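Thioredoxin family protein (Streptococcus pneumoniae, PDB 2YP6) is a surface-exposed lipoprotein of the thioredoxin fold that probably exchanges disulfides and supports the extracellular oxidative stress resistance of the pneumococcus. Local coordinates at residues G170-N174 with A175-A179; K60-K63 with L64-K68; Y147-R150 with S151-T154; P98-D101 with F102-T106. One frame throughout, in Å; residues are numbered along the deposited sequence.

How the contacts relate
All four contacts lie in one thioredoxin-type fold and join pieces of chain that follow directly on one another. Contacts 2 and 4 touch: the F67 ring packs on E103, with F67 CE1 3.2 Å from E103 CG. Contacts 1 and 3 touch where G170 N approaches P153 O at 2.8 Å, a probable hydrogen bond. L64 of contact 2 packs on Y147 of contact 3, L64 CD2 to Y147 OH being 3.5 Å. Contacts 1 and 2 lie on opposite sides of the chain centre, their own centres 23 Å apart. Contact 3 is beside the C81-C84 disulfide, and its I152 side chain is about 5 Å from the bound cyclohexylpropylphosphocholine.

Contact 1 of 4, residues G170-N174 with A175-A179; sequences GAISN and ADAEA
S173 and D176 meet at the start of helix 174-182. S173 is the N-cap residue. Its OG accepts the backbone N-H of D176 over 2.9 Å, with an N-H...O angle of 156°. The chi1 of 69° puts OG between the backbone N and the carbonyl carbon, over the first turn, where it can take this bond. The D176 side chain folds back past the same hydroxyl, with D176 CB 3.2 Å from S173 OG. The D176 carboxylate does not bond S173 N directly, so no direct capping box forms. A water bridges the two: it accepts from S173 N and donates to D176 OD2, the latter over 2.6 Å. The first regular helix bonds follow, A177 N to S173 O and E178 N to N174 O, both 2.9 Å.

I172 also packs on this turn. Its CG1 stands anti to the backbone N (chi1 -174°), and the chain stays extended at chi2. CG1 reaches D176 CB at 3.7 Å, and CD1 lies over the backbone of A177. I172 and A177 both also pack on Y73 of strand 71-76, which ties the helix start to the sheet. N174 turns toward helix 88-96, where its ND2 bonds to E90 O. E178 carries its carboxylate to a salt bridge with K97.

The chemistry is that of a helix N-terminus: a hydroxyl satisfies one early N-H, and the carboxylate of D176 is placed where it would probably interact favourably with the helix dipole.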
loop_
_atom_site.group_PDB
_atom_site.type_symbol
_atom_site.label_atom_id
_atom_site.label_comp_id
_atom_site.label_asym_id
_atom_site.label_seq_id
_atom_site.Cartn_x
_atom_site.Cartn_y
_atom_site.Cartn_z
ATOM N N GLY A 170 -6.043 -10.125 2.687
ATOM C CA GLY A 170 -4.903 -10.855 3.200
ATOM C C GLY A 170 -3.715 -10.656 2.276
ATOM O O GLY A 170 -3.815 -9.968 1.251
ATOM N N ALA A 171 -2.584 -11.242 2.636
ATOM C CA ALA A 171 -1.360 -11.052 1.865
ATOM C C ALA A 171 -1.480 -11.713 0.500
ATOM O O ALA A 171 -2.212 -12.685 0.325
ATOM C CB ALA A 171 -0.157 -11.611 2.624
ATOM N N ILE A 172 -0.763 -11.167 -0.472
ATOM C CA ILE A 172 -0.662 -11.780 -1.798
ATOM C C ILE A 172 0.815 -12.127 -2.031
ATOM O O ILE A 172 1.686 -11.346 -1.679
ATOM C CB ILE A 172 -1.219 -10.834 -2.897
ATOM C CG1 ILE A 172 -1.254 -11.531 -4.258
ATOM C CG2 ILE A 172 -0.438 -9.528 -2.967
ATOM C CD1 ILE A 172 -1.973 -10.721 -5.312
ATOM N N SER A 173 1.100 -13.302 -2.573
ATOM C CA SER A 173 2.482 -13.676 -2.830
ATOM C C SER A 173 3.037 -12.773 -3.925
ATOM O O SER A 173 2.278 -12.257 -4.761
ATOM C CB SER A 173 2.576 -15.124 -3.286
ATOM O OG SER A 173 2.003 -15.255 -4.567
ATOM N N ASN A 174 4.348 -12.612 -3.942
ATOM C CA ASN A 174 4.977 -11.804 -4.976
ATOM C C ASN A 174 4.690 -12.433 -6.344
ATOM O O ASN A 174 4.398 -11.721 -7.292
ATOM C CB ASN A 174 6.487 -11.697 -4.752
ATOM C CG ASN A 174 6.844 -10.811 -3.578
ATOM O OD1 ASN A 174 6.004 -10.061 -3.064
ATOM N ND2 ASN A 174 8.112 -10.855 -3.175
ATOM N N ALA A 175 4.747 -13.767 -6.429
ATOM C CA ALA A 175 4.470 -14.446 -7.689
ATOM C C ALA A 175 3.062 -14.111 -8.178
ATOM O O ALA A 175 2.853 -13.803 -9.350
ATOM C CB ALA A 175 4.645 -15.955 -7.546
ATOM N N ASP A 176 2.090 -14.178 -7.280
ATOM C CA ASP A 176 0.715 -13.899 -7.660
ATOM C C ASP A 176 0.559 -12.423 -8.043
ATOM O O ASP A 176 -0.155 -12.106 -8.991
ATOM C CB ASP A 176 -0.248 -14.268 -6.540
ATOM C CG ASP A 176 -0.484 -15.754 -6.442
ATOM O OD1 ASP A 176 -0.057 -16.489 -7.356
ATOM O OD2 ASP A 176 -1.118 -16.187 -5.462
ATOM N N ALA A 177 1.228 -11.512 -7.326
ATOM C CA ALA A 177 1.126 -10.094 -7.663
ATOM C C ALA A 177 1.714 -9.789 -9.048
ATOM O O ALA A 177 1.115 -9.045 -9.840
ATOM C CB ALA A 177 1.806 -9.200 -6.587
ATOM N N GLU A 178 2.889 -10.355 -9.314
ATOM C CA GLU A 178 3.573 -10.164 -10.589
ATOM C C GLU A 178 2.713 -10.689 -11.719
ATOM O O GLU A 178 2.549 -10.018 -12.738
ATOM C CB GLU A 178 4.953 -10.852 -10.573
ATOM C CG GLU A 178 5.943 -10.124 -9.647
ATOM C CD GLU A 178 7.250 -10.873 -9.378
ATOM O OE1 GLU A 178 7.252 -12.113 -9.266
ATOM O OE2 GLU A 178 8.286 -10.206 -9.268
ATOM N N ALA A 179 2.171 -11.893 -11.542
ATOM C CA ALA A 179 1.299 -12.488 -12.540
ATOM C C ALA A 179 0.075 -11.596 -12.794
ATOM O O ALA A 179 -0.322 -11.379 -13.948
ATOM C CB ALA A 179 0.874 -13.906 -12.101
HETATM O O HOH W 1 -1.016 -15.301 -3.025
#

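Contact 2 of 4, residues K60-K63 with L64-K68; sequences KEVK and LSDFK
D66 folds back on K63 at the end of strand 61-63. Two bonds join the pair. K63 N donates to D66 OD2 over 2.9 Å, and D66 N donates to K63 O over the same length. The first meets the carboxylate oxygen from above its plane, 63° out. The second also comes from above the plane, here that of the K63 carbonyl. The D66 CG is anti to its own carbonyl carbon (chi1 -71°), which turns the carboxylate back toward the strand. A water adds a further grip on OD2, bridging it to E61 O.

F67 touches the same corner with its ring edge. F67 CD2 is 3.4 Å from K63 O, and F67 CE2 is 3.7 Å from V62 CG1. Both partners lie near the ring plane. On the other flank, the hydroxyl of S65 sits against the aliphatic part of K63, with S65 OG 3.5 Å from K63 CB.

This is the turn that leaves an outermost strand of the thioredoxin-fold sheet. Residues 64-66 form a 3-10 segment, and the chain then runs on to strand 71-76.

Beyond this shell, K63 stretches back along the strand and bends only at its last torsion, bringing NZ to E61 OE2 in a salt bridge of 2.8 Å. V62 pairs through its backbone with L54 of strand 53-56. The L64 backbone pairs with F52, and its side chain packs on A49, F52 and Y147. The F67 ring also packs on E103 and L105 of strand 102-108.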
loop_
_atom_site.group_PDB
_atom_site.type_symbol
_atom_site.label_atom_id
_atom_site.label_comp_id
_atom_site.label_asym_id
_atom_site.label_seq_id
_atom_site.Cartn_x
_atom_site.Cartn_y
_atom_site.Cartn_z
ATOM N N LYS A 60 7.123 13.611 2.432
ATOM C CA LYS A 60 6.880 14.008 1.056
ATOM C C LYS A 60 5.389 13.857 0.769
ATOM O O LYS A 60 4.756 12.920 1.220
ATOM C CB LYS A 60 7.696 13.092 0.128
ATOM C CG LYS A 60 7.702 13.451 -1.357
ATOM C CD LYS A 60 8.447 14.764 -1.622
ATOM C CE LYS A 60 8.790 14.959 -3.110
ATOM N NZ LYS A 60 7.610 14.738 -3.991
ATOM N N GLU A 61 4.818 14.780 0.018
ATOM C CA GLU A 61 3.436 14.618 -0.390
ATOM C C GLU A 61 3.343 13.652 -1.556
ATOM O O GLU A 61 4.034 13.810 -2.576
ATOM C CB GLU A 61 2.838 15.954 -0.764
ATOM C CG GLU A 61 1.457 15.864 -1.373
ATOM C CD GLU A 61 0.848 17.230 -1.547
ATOM O OE1 GLU A 61 0.351 17.790 -0.540
ATOM O OE2 GLU A 61 0.887 17.749 -2.681
ATOM N N VAL A 62 2.483 12.648 -1.409
ATOM C CA VAL A 62 2.308 11.628 -2.436
ATOM C C VAL A 62 0.847 11.529 -2.867
ATOM O O VAL A 62 -0.036 11.427 -2.033
ATOM C CB VAL A 62 2.733 10.248 -1.901
ATOM C CG1 VAL A 62 2.548 9.184 -2.961
ATOM C CG2 VAL A 62 4.187 10.303 -1.393
ATOM N N LYS A 63 0.601 11.556 -4.169
ATOM C CA LYS A 63 -0.763 11.497 -4.702
ATOM C C LYS A 63 -0.871 10.265 -5.569
ATOM O O LYS A 63 0.055 9.965 -6.277
ATOM C CB LYS A 63 -1.039 12.702 -5.608
ATOM C CG LYS A 63 -1.074 14.041 -4.914
ATOM C CD LYS A 63 -1.318 15.125 -5.947
ATOM C CE LYS A 63 -1.652 16.460 -5.325
ATOM N NZ LYS A 63 -0.422 17.280 -5.118
ATOM N N LEU A 64 -2.000 9.573 -5.560
ATOM C CA LEU A 64 -2.165 8.485 -6.497
ATOM C C LEU A 64 -1.920 8.971 -7.929
ATOM O O LEU A 64 -1.342 8.246 -8.736
ATOM C CB LEU A 64 -3.543 7.846 -6.387
ATOM C CG LEU A 64 -3.710 6.609 -7.284
ATOM C CD1 LEU A 64 -2.694 5.518 -6.996
ATOM C CD2 LEU A 64 -5.115 6.061 -7.087
ATOM N N SER A 65 -2.325 10.210 -8.213
ATOM C CA SER A 65 -2.225 10.791 -9.552
ATOM C C SER A 65 -0.766 11.017 -9.954
ATOM O O SER A 65 -0.460 11.214 -11.128
ATOM C CB SER A 65 -3.008 12.116 -9.614
ATOM O OG SER A 65 -2.458 13.106 -8.750
ATOM N N ASP A 66 0.148 10.972 -8.990
ATOM C CA ASP A 66 1.567 11.061 -9.329
ATOM C C ASP A 66 1.971 9.840 -10.174
ATOM O O ASP A 66 2.969 9.881 -10.872
ATOM C CB ASP A 66 2.446 11.095 -8.070
ATOM C CG ASP A 66 2.340 12.406 -7.289
ATOM O OD1 ASP A 66 1.941 13.431 -7.872
ATOM O OD2 ASP A 66 2.669 12.402 -6.078
ATOM N N PHE A 67 1.188 8.765 -10.086
ATOM C CA PHE A 67 1.556 7.476 -10.675
ATOM C C PHE A 67 0.746 7.118 -11.913
ATOM O O PHE A 67 0.692 5.960 -12.326
ATOM C CB PHE A 67 1.421 6.380 -9.613
ATOM C CG PHE A 67 2.336 6.595 -8.466
ATOM C CD1 PHE A 67 3.648 6.185 -8.533
ATOM C CD2 PHE A 67 1.909 7.316 -7.363
ATOM C CE1 PHE A 67 4.517 6.437 -7.474
ATOM C CE2 PHE A 67 2.758 7.560 -6.304
ATOM C CZ PHE A 67 4.070 7.144 -6.373
ATOM N N LYS A 68 0.199 8.137 -12.556
ATOM C CA LYS A 68 -0.538 7.926 -13.795
ATOM C C LYS A 68 0.347 7.234 -14.802
ATOM O O LYS A 68 1.523 7.607 -14.989
ATOM C CB LYS A 68 -1.072 9.245 -14.333
ATOM C CG LYS A 68 -2.482 9.471 -13.798
ATOM C CD LYS A 68 -3.007 10.834 -14.096
ATOM C CE LYS A 68 -4.232 10.714 -14.941
ATOM N NZ LYS A 68 -5.343 10.123 -14.141
HETATM O O HOH W 2 3.353 14.791 -5.059
#

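Contact 3 of 4, residues Y147-R150 with S151-T154; sequences YQIR and SIPT
I149 packs locally on I152 and T154 in the loop between helix 142-146 and strand 154-158 of the thioredoxin fold. The loop ends in the cis-proline P153, a hallmark of this fold beside the CxxC helix. P153 touches P83 and C84, and I152 touches C84. At the other end, Q148 is the C-prime residue of a Schellman motif that closes helix 142-146.

The I149 side chain divides its work between two branches. CG2 is anti to the backbone N (chi1 -60°, measured to CG1) and meets I152 CG2 at 3.9 Å. The two isoleucines run at about a right angle to each other. The same methyl is 3.5 Å from S151 O. CD1 of the other branch reaches T154 CB at 4.1 Å, the two side chains sliding past each other in opposite directions. I149 also packs on F76, so the contact is joined to the central sheet.

R150 CG lies 3.6 Å from the neighbouring S151 OG, and the rest of the chain leads away. Its guanidinium makes a cation-pi contact with F169 of strand 164-169.

No direct hydrogen bond joins residues 147-150 to residues 151-154. A water does so, accepting from R150 N and donating to T154 OG1. The threonine hydroxyl in turn donates to S151 O over 2.6 Å, tilted 34° from the carbonyl plane.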
loop_
_atom_site.group_PDB
_atom_site.type_symbol
_atom_site.label_atom_id
_atom_site.label_comp_id
_atom_site.label_asym_id
_atom_site.label_seq_id
_atom_site.Cartn_x
_atom_site.Cartn_y
_atom_site.Cartn_z
ATOM N N TYR A 147 -11.397 3.438 0.299
ATOM C CA TYR A 147 -11.142 2.123 -0.275
ATOM C C TYR A 147 -11.936 1.006 0.441
ATOM O O TYR A 147 -11.730 -0.199 0.191
ATOM C CB TYR A 147 -9.617 1.834 -0.294
ATOM C CG TYR A 147 -8.890 2.531 -1.430
ATOM C CD1 TYR A 147 -8.643 3.886 -1.410
ATOM C CD2 TYR A 147 -8.473 1.815 -2.553
ATOM C CE1 TYR A 147 -8.017 4.510 -2.470
ATOM C CE2 TYR A 147 -7.835 2.434 -3.592
ATOM C CZ TYR A 147 -7.633 3.783 -3.562
ATOM O OH TYR A 147 -6.985 4.380 -4.609
ATOM N N GLN A 148 -12.840 1.409 1.328
ATOM C CA GLN A 148 -13.736 0.480 2.025
ATOM C C GLN A 148 -13.009 -0.692 2.668
ATOM O O GLN A 148 -13.399 -1.861 2.538
ATOM C CB GLN A 148 -14.805 -0.011 1.059
ATOM C CG GLN A 148 -15.644 1.140 0.490
ATOM C CD GLN A 148 -16.856 0.656 -0.280
ATOM O OE1 GLN A 148 -17.041 1.004 -1.442
ATOM N NE2 GLN A 148 -17.691 -0.144 0.368
ATOM N N ILE A 149 -11.963 -0.374 3.409
ATOM C CA ILE A 149 -11.186 -1.414 4.039
ATOM C C ILE A 149 -12.033 -2.087 5.126
ATOM O O ILE A 149 -12.653 -1.407 5.934
ATOM C CB ILE A 149 -9.884 -0.841 4.592
ATOM C CG1 ILE A 149 -9.066 -0.228 3.444
ATOM C CG2 ILE A 149 -9.083 -1.918 5.337
ATOM C CD1 ILE A 149 -8.762 -1.200 2.297
ATOM N N ARG A 150 -12.098 -3.417 5.097
ATOM C CA ARG A 150 -12.845 -4.182 6.111
ATOM C C ARG A 150 -11.880 -5.021 6.958
ATOM O O ARG A 150 -12.137 -5.287 8.134
ATOM C CB ARG A 150 -13.880 -5.101 5.438
ATOM C CG ARG A 150 -13.238 -6.108 4.460
ATOM C CD ARG A 150 -14.133 -7.320 4.096
ATOM N NE ARG A 150 -15.188 -6.974 3.142
ATOM C CZ ARG A 150 -15.717 -7.808 2.242
ATOM N NH1 ARG A 150 -15.302 -9.067 2.136
ATOM N NH2 ARG A 150 -16.672 -7.360 1.435
ATOM N N SER A 151 -10.770 -5.440 6.346
ATOM C CA SER A 151 -9.773 -6.255 7.028
ATOM C C SER A 151 -8.394 -5.909 6.500
ATOM O O SER A 151 -8.257 -5.320 5.412
ATOM C CB SER A 151 -10.043 -7.726 6.763
ATOM O OG SER A 151 -10.262 -7.892 5.379
ATOM N N ILE A 152 -7.366 -6.236 7.278
ATOM C CA ILE A 152 -6.000 -5.951 6.833
ATOM C C ILE A 152 -5.135 -7.182 7.006
ATOM O O ILE A 152 -5.414 -8.040 7.857
ATOM C CB ILE A 152 -5.360 -4.726 7.587
ATOM C CG1 ILE A 152 -5.626 -4.835 9.082
ATOM C CG2 ILE A 152 -5.881 -3.394 7.021
ATOM C CD1 ILE A 152 -4.810 -3.867 9.867
ATOM N N PRO A 153 -4.091 -7.309 6.172
ATOM C CA PRO A 153 -3.767 -6.407 5.073
ATOM C C PRO A 153 -4.744 -6.592 3.922
ATOM O O PRO A 153 -5.258 -7.696 3.763
ATOM C CB PRO A 153 -2.368 -6.864 4.645
ATOM C CG PRO A 153 -2.300 -8.321 5.043
ATOM C CD PRO A 153 -3.202 -8.487 6.232
ATOM N N THR A 154 -4.994 -5.530 3.157
ATOM C CA THR A 154 -5.718 -5.612 1.887
ATOM C C THR A 154 -4.849 -4.924 0.828
ATOM O O THR A 154 -4.267 -3.860 1.096
ATOM C CB THR A 154 -7.077 -4.911 1.934
ATOM O OG1 THR A 154 -7.949 -5.595 2.836
ATOM C CG2 THR A 154 -7.735 -4.902 0.567
HETATM O O HOH W 3 -10.741 -4.784 3.089
#

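Contact 4 of 4, residues P98-D101 with F102-T106; sequences PDRD and FEILT. With MLI (malonate ion), chain G.
Residues 98-101 form the loop after helix 88-96, and the chain straightens into strand 102-108 at F102. D99 has positive phi, while R100 and the residues from F102 onward are extended. The R100 side chain crosses the F102 ring at a slant. R100 CB lies over one face, offset toward the rim and 4.2 Å from the ring centroid, a CH-pi contact. Further out, R100 CD is 3.6 Å from F102 CZ. The guanidinium is 57° from the ring plane, and its cation-pi attraction is at most weak.

The strand lies inside the thioredoxin-fold sheet, next to strand 71-76. D101 marks its entrance: its OD1 meets the F102 ring at the edge, and OD2 makes a salt bridge with K71. F102 also stacks on F181.

A malonate ion, probably from the crystallisation liquor, is bound at the guanidinium of R100. R100 NH1 donates to malonate O7 over 2.9 Å, and R100 NH2 to O6 over 3.0 Å. I104 N donates to the same O7 over 2.7 Å. The bend at chi3 (-78°) turns the guanidinium toward the anion, and I104 CD1 covers one of its faces. R100 NE is held by K97 O.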
loop_
_atom_site.group_PDB
_atom_site.type_symbol
_atom_site.label_atom_id
_atom_site.label_comp_id
_atom_site.label_asym_id
_atom_site.label_seq_id
_atom_site.Cartn_x
_atom_site.Cartn_y
_atom_site.Cartn_z
ATOM N N PRO A 98 14.313 -5.170 -10.036
ATOM C CA PRO A 98 14.486 -4.088 -11.009
ATOM C C PRO A 98 13.454 -4.163 -12.128
ATOM O O PRO A 98 12.842 -5.211 -12.331
ATOM C CB PRO A 98 15.876 -4.375 -11.578
ATOM C CG PRO A 98 15.960 -5.859 -11.568
ATOM C CD PRO A 98 15.251 -6.281 -10.284
ATOM N N ASP A 99 13.260 -3.056 -12.833
ATOM C CA ASP A 99 12.439 -3.048 -14.043
ATOM C C ASP A 99 11.012 -3.562 -13.822
ATOM O O ASP A 99 10.488 -4.338 -14.608
ATOM C CB ASP A 99 13.125 -3.850 -15.148
ATOM C CG ASP A 99 14.524 -3.319 -15.472
ATOM O OD1 ASP A 99 14.701 -2.074 -15.513
ATOM O OD2 ASP A 99 15.449 -4.149 -15.655
ATOM N N ARG A 100 10.392 -3.122 -12.741
ATOM C CA ARG A 100 8.963 -3.339 -12.530
ATOM C C ARG A 100 8.165 -2.273 -13.253
ATOM O O ARG A 100 8.592 -1.119 -13.322
ATOM C CB ARG A 100 8.655 -3.260 -11.030
ATOM C CG ARG A 100 9.248 -4.399 -10.255
ATOM C CD ARG A 100 9.053 -4.253 -8.778
ATOM N NE ARG A 100 9.972 -3.311 -8.121
ATOM C CZ ARG A 100 9.624 -2.132 -7.612
ATOM N NH1 ARG A 100 8.383 -1.662 -7.733
ATOM N NH2 ARG A 100 10.527 -1.393 -6.993
ATOM N N ASP A 101 6.996 -2.633 -13.780
ATOM C CA ASP A 101 6.133 -1.619 -14.371
ATOM C C ASP A 101 5.068 -1.183 -13.365
ATOM O O ASP A 101 4.088 -0.483 -13.733
ATOM C CB ASP A 101 5.516 -2.090 -15.695
ATOM C CG ASP A 101 4.535 -3.238 -15.523
ATOM O OD1 ASP A 101 4.463 -3.842 -14.427
ATOM O OD2 ASP A 101 3.823 -3.533 -16.491
ATOM N N PHE A 102 5.276 -1.567 -12.102
ATOM C CA PHE A 102 4.426 -1.101 -11.027
ATOM C C PHE A 102 5.215 -0.439 -9.891
ATOM O O PHE A 102 6.378 -0.732 -9.681
ATOM C CB PHE A 102 3.564 -2.238 -10.459
ATOM C CG PHE A 102 4.339 -3.378 -9.855
ATOM C CD1 PHE A 102 4.786 -4.427 -10.647
ATOM C CD2 PHE A 102 4.570 -3.434 -8.486
ATOM C CE1 PHE A 102 5.472 -5.497 -10.089
ATOM C CE2 PHE A 102 5.258 -4.507 -7.927
ATOM C CZ PHE A 102 5.706 -5.537 -8.751
ATOM N N GLU A 103 4.543 0.455 -9.194
ATOM C CA GLU A 103 5.055 1.123 -8.011
ATOM C C GLU A 103 4.373 0.517 -6.804
ATOM O O GLU A 103 3.177 0.200 -6.853
ATOM C CB GLU A 103 4.719 2.609 -8.085
ATOM C CG GLU A 103 4.755 3.367 -6.749
ATOM C CD GLU A 103 6.160 3.855 -6.340
ATOM O OE1 GLU A 103 7.052 3.916 -7.231
ATOM O OE2 GLU A 103 6.353 4.168 -5.119
ATOM N N ILE A 104 5.117 0.399 -5.717
ATOM C CA ILE A 104 4.571 -0.037 -4.442
ATOM C C ILE A 104 4.314 1.149 -3.500
ATOM O O ILE A 104 5.208 1.987 -3.271
ATOM C CB ILE A 104 5.534 -1.028 -3.741
ATOM C CG1 ILE A 104 5.724 -2.262 -4.612
ATOM C CG2 ILE A 104 5.022 -1.360 -2.378
ATOM C CD1 ILE A 104 7.017 -3.018 -4.355
ATOM N N LEU A 105 3.099 1.196 -2.950
ATOM C CA LEU A 105 2.708 2.192 -1.952
ATOM C C LEU A 105 1.963 1.469 -0.856
ATOM O O LEU A 105 1.132 0.591 -1.134
ATOM C CB LEU A 105 1.754 3.251 -2.510
ATOM C CG LEU A 105 2.258 4.164 -3.618
ATOM C CD1 LEU A 105 1.131 5.085 -4.088
ATOM C CD2 LEU A 105 3.452 4.956 -3.157
ATOM N N THR A 106 2.265 1.814 0.388
ATOM C CA THR A 106 1.514 1.251 1.501
ATOM C C THR A 106 0.943 2.392 2.313
ATOM O O THR A 106 1.499 3.480 2.296
ATOM C CB THR A 106 2.340 0.296 2.378
ATOM O OG1 THR A 106 3.138 1.042 3.312
ATOM C CG2 THR A 106 3.219 -0.612 1.511
HETATM C C1 MLI G . 8.414 2.031 -4.296
HETATM C C2 MLI G . 8.708 1.322 -5.574
HETATM C C3 MLI G . 9.336 3.194 -4.132
HETATM O O6 MLI G . 9.867 1.373 -6.097
HETATM O O7 MLI G . 7.804 0.632 -6.110
HETATM O O8 MLI G . 10.350 3.085 -3.395
HETATM O O9 MLI G . 9.096 4.276 -4.730
#